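Local coordinates for SIRV coat protein (Sulfolobus islandicus rudivirus 1 variant YNP, PDB 3F2E) that probably forms the coat of a rod-shaped archaeal virus, this construct being its C-terminal four-helix-bundle domain, at residues 41-46 and 50-55. Residues are numbered along the deposited sequence; the frame is centred on the assembly and turned at random.
Sequences RALNRL and PALVNM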
loop_
_atom_site.group_PDB
_atom_site.type_symbol
_atom_site.label_atom_id
_atom_site.label_comp_id
_atom_site.label_asym_id
_atom_site.label_seq_id
_atom_site.Cartn_x
_atom_site.Cartn_y
_atom_site.Cartn_z
ATOM N N ARG A 41 -7.067 4.254 4.020
ATOM C CA ARG A 41 -7.805 4.651 5.222
ATOM C C ARG A 41 -6.959 5.519 6.151
ATOM O O ARG A 41 -7.450 6.500 6.720
ATOM C CB ARG A 41 -8.331 3.429 5.975
ATOM C CG ARG A 41 -9.659 2.920 5.454
ATOM C CD ARG A 41 -10.444 2.261 6.570
ATOM N NE ARG A 41 -9.717 1.120 7.099
ATOM C CZ ARG A 41 -9.913 -0.132 6.702
ATOM N NH1 ARG A 41 -9.199 -1.111 7.235
ATOM N NH2 ARG A 41 -10.828 -0.401 5.778
ATOM N N ALA A 42 -5.689 5.149 6.311
ATOM C CA ALA A 42 -4.766 5.930 7.129
ATOM C C ALA A 42 -4.570 7.334 6.557
ATOM O O ALA A 42 -4.585 8.321 7.294
ATOM C CB ALA A 42 -3.430 5.218 7.254
ATOM N N LEU A 43 -4.373 7.423 5.244
ATOM C CA LEU A 43 -4.213 8.721 4.591
ATOM C C LEU A 43 -5.453 9.597 4.801
ATOM O O LEU A 43 -5.348 10.788 5.123
ATOM C CB LEU A 43 -3.950 8.537 3.093
ATOM C CG LEU A 43 -3.974 9.817 2.248
ATOM C CD1 LEU A 43 -2.966 10.843 2.750
ATOM C CD2 LEU A 43 -3.729 9.482 0.782
ATOM N N ASN A 44 -6.625 8.996 4.630
ATOM C CA ASN A 44 -7.880 9.727 4.785
ATOM C C ASN A 44 -8.064 10.262 6.196
ATOM O O ASN A 44 -8.504 11.401 6.388
ATOM C CB ASN A 44 -9.072 8.842 4.421
ATOM C CG ASN A 44 -10.404 9.515 4.711
ATOM O OD1 ASN A 44 -11.080 9.185 5.688
ATOM N ND2 ASN A 44 -10.789 10.463 3.860
ATOM N N ARG A 45 -7.726 9.438 7.182
ATOM C CA ARG A 45 -7.923 9.809 8.579
ATOM C C ARG A 45 -6.843 10.758 9.096
ATOM O O ARG A 45 -7.156 11.748 9.762
ATOM C CB ARG A 45 -8.000 8.559 9.462
ATOM C CG ARG A 45 -8.524 8.828 10.856
ATOM C CD ARG A 45 -9.963 9.353 10.828
ATOM N NE ARG A 45 -10.931 8.315 10.488
ATOM C CZ ARG A 45 -12.246 8.447 10.642
ATOM N NH1 ARG A 45 -12.745 9.575 11.130
ATOM N NH2 ARG A 45 -13.062 7.452 10.317
ATOM N N LEU A 46 -5.580 10.464 8.783
ATOM C CA LEU A 46 -4.451 11.182 9.382
ATOM C C LEU A 46 -3.950 12.381 8.579
ATOM O O LEU A 46 -3.376 13.318 9.145
ATOM C CB LEU A 46 -3.283 10.222 9.609
ATOM C CG LEU A 46 -3.592 9.052 10.547
ATOM C CD1 LEU A 46 -2.414 8.104 10.626
ATOM C CD2 LEU A 46 -3.973 9.570 11.929
ATOM N N PRO A 50 4.269 12.881 9.891
ATOM C CA PRO A 50 4.986 11.763 10.515
ATOM C C PRO A 50 4.066 10.653 11.054
ATOM O O PRO A 50 4.475 9.489 11.058
ATOM C CB PRO A 50 5.770 12.438 11.646
ATOM C CG PRO A 50 6.030 13.836 11.113
ATOM C CD PRO A 50 4.741 14.189 10.390
ATOM N N ALA A 51 2.857 10.986 11.503
ATOM C CA ALA A 51 1.950 9.932 11.973
ATOM C C ALA A 51 1.596 8.953 10.843
ATOM O O ALA A 51 1.627 7.735 11.025
ATOM C CB ALA A 51 0.685 10.533 12.600
ATOM N N LEU A 52 1.275 9.489 9.672
ATOM C CA LEU A 52 0.966 8.651 8.516
ATOM C C LEU A 52 2.184 7.808 8.127
ATOM O O LEU A 52 2.050 6.623 7.829
ATOM C CB LEU A 52 0.518 9.511 7.333
ATOM C CG LEU A 52 0.226 8.756 6.034
ATOM C CD1 LEU A 52 -0.920 7.773 6.233
ATOM C CD2 LEU A 52 -0.091 9.743 4.916
ATOM N N VAL A 53 3.367 8.423 8.130
ATOM C CA VAL A 53 4.605 7.699 7.818
ATOM C C VAL A 53 4.871 6.566 8.822
ATOM O O VAL A 53 5.291 5.475 8.432
ATOM C CB VAL A 53 5.815 8.667 7.720
ATOM C CG1 VAL A 53 7.123 7.898 7.539
ATOM C CG2 VAL A 53 5.596 9.656 6.574
ATOM N N ASN A 54 4.619 6.819 10.109
ATOM C CA ASN A 54 4.678 5.756 11.117
ATOM C C ASN A 54 3.767 4.590 10.733
ATOM O O ASN A 54 4.191 3.430 10.716
ATOM C CB ASN A 54 4.255 6.277 12.499
ATOM C CG ASN A 54 5.361 7.048 13.211
ATOM O OD1 ASN A 54 5.092 8.010 13.937
ATOM N ND2 ASN A 54 6.595 6.626 13.018
ATOM N N MET A 55 2.511 4.906 10.435
ATOM C CA MET A 55 1.523 3.886 10.095
ATOM C C MET A 55 1.955 3.082 8.871
ATOM O O MET A 55 1.900 1.853 8.878
ATOM C CB MET A 55 0.157 4.538 9.859
ATOM C CG MET A 55 -1.017 3.579 9.749
ATOM S SD MET A 55 -1.355 2.679 11.287
ATOM C CE MET A 55 -1.058 1.032 10.701
#
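The last turns of helix 29-46 and the first of helix 50-67 run antiparallel, their short axes 9.7 Å apart at closest approach and inclined at 160°, with Leu-46 and Leu-52 nearest in register. They form a helical hairpin, two consecutive helices of the four-helix bundle joined by a turn of just three residues. The pair illustrates how the closed end of such a hairpin can pack: the two segments meet through apolar contacts, with no hydrogen bond between them.

Leu-52, the buried member of the group, reaches across from the second helix. Its CG stands anti to the backbone N (chi1 177°), a torsion that carries the branched end toward the first helix although the CB bond does not point there. The CD1 methyl of Leu-52 settles against the backbone, 3.6 Å from Leu-43 N, and also touches Ala-42 C and CB. That methyl therefore lies against both the main chain and the alanine side chain. The other branch of Leu-52, CD2, meets Leu-43, the two leucine side chains passing at a slant.

Toward the more exposed side, Leu-46 sends CD1 over the backbone of the opposite helix, 4.0 Å from Leu-52 CA. Leu-46 CD1 is also 4.4 Å from Ala-51 CB, with Met-55 CB slightly farther off. Met-55 meets the first helix through the base of its chain: Met-55 CG lies 3.8 Å from Ala-42 CB, and bends further along lead the thioether end away. Ala-42 is thus touched by both Leu-52 and Met-55. Next to it, Arg-41 NE donates a hydrogen bond to a bound citric acid molecule, probably from the crystallisation liquor. The leucine pair meets with Leu-43 CD1 lying 3.8 Å from Leu-52 CD2.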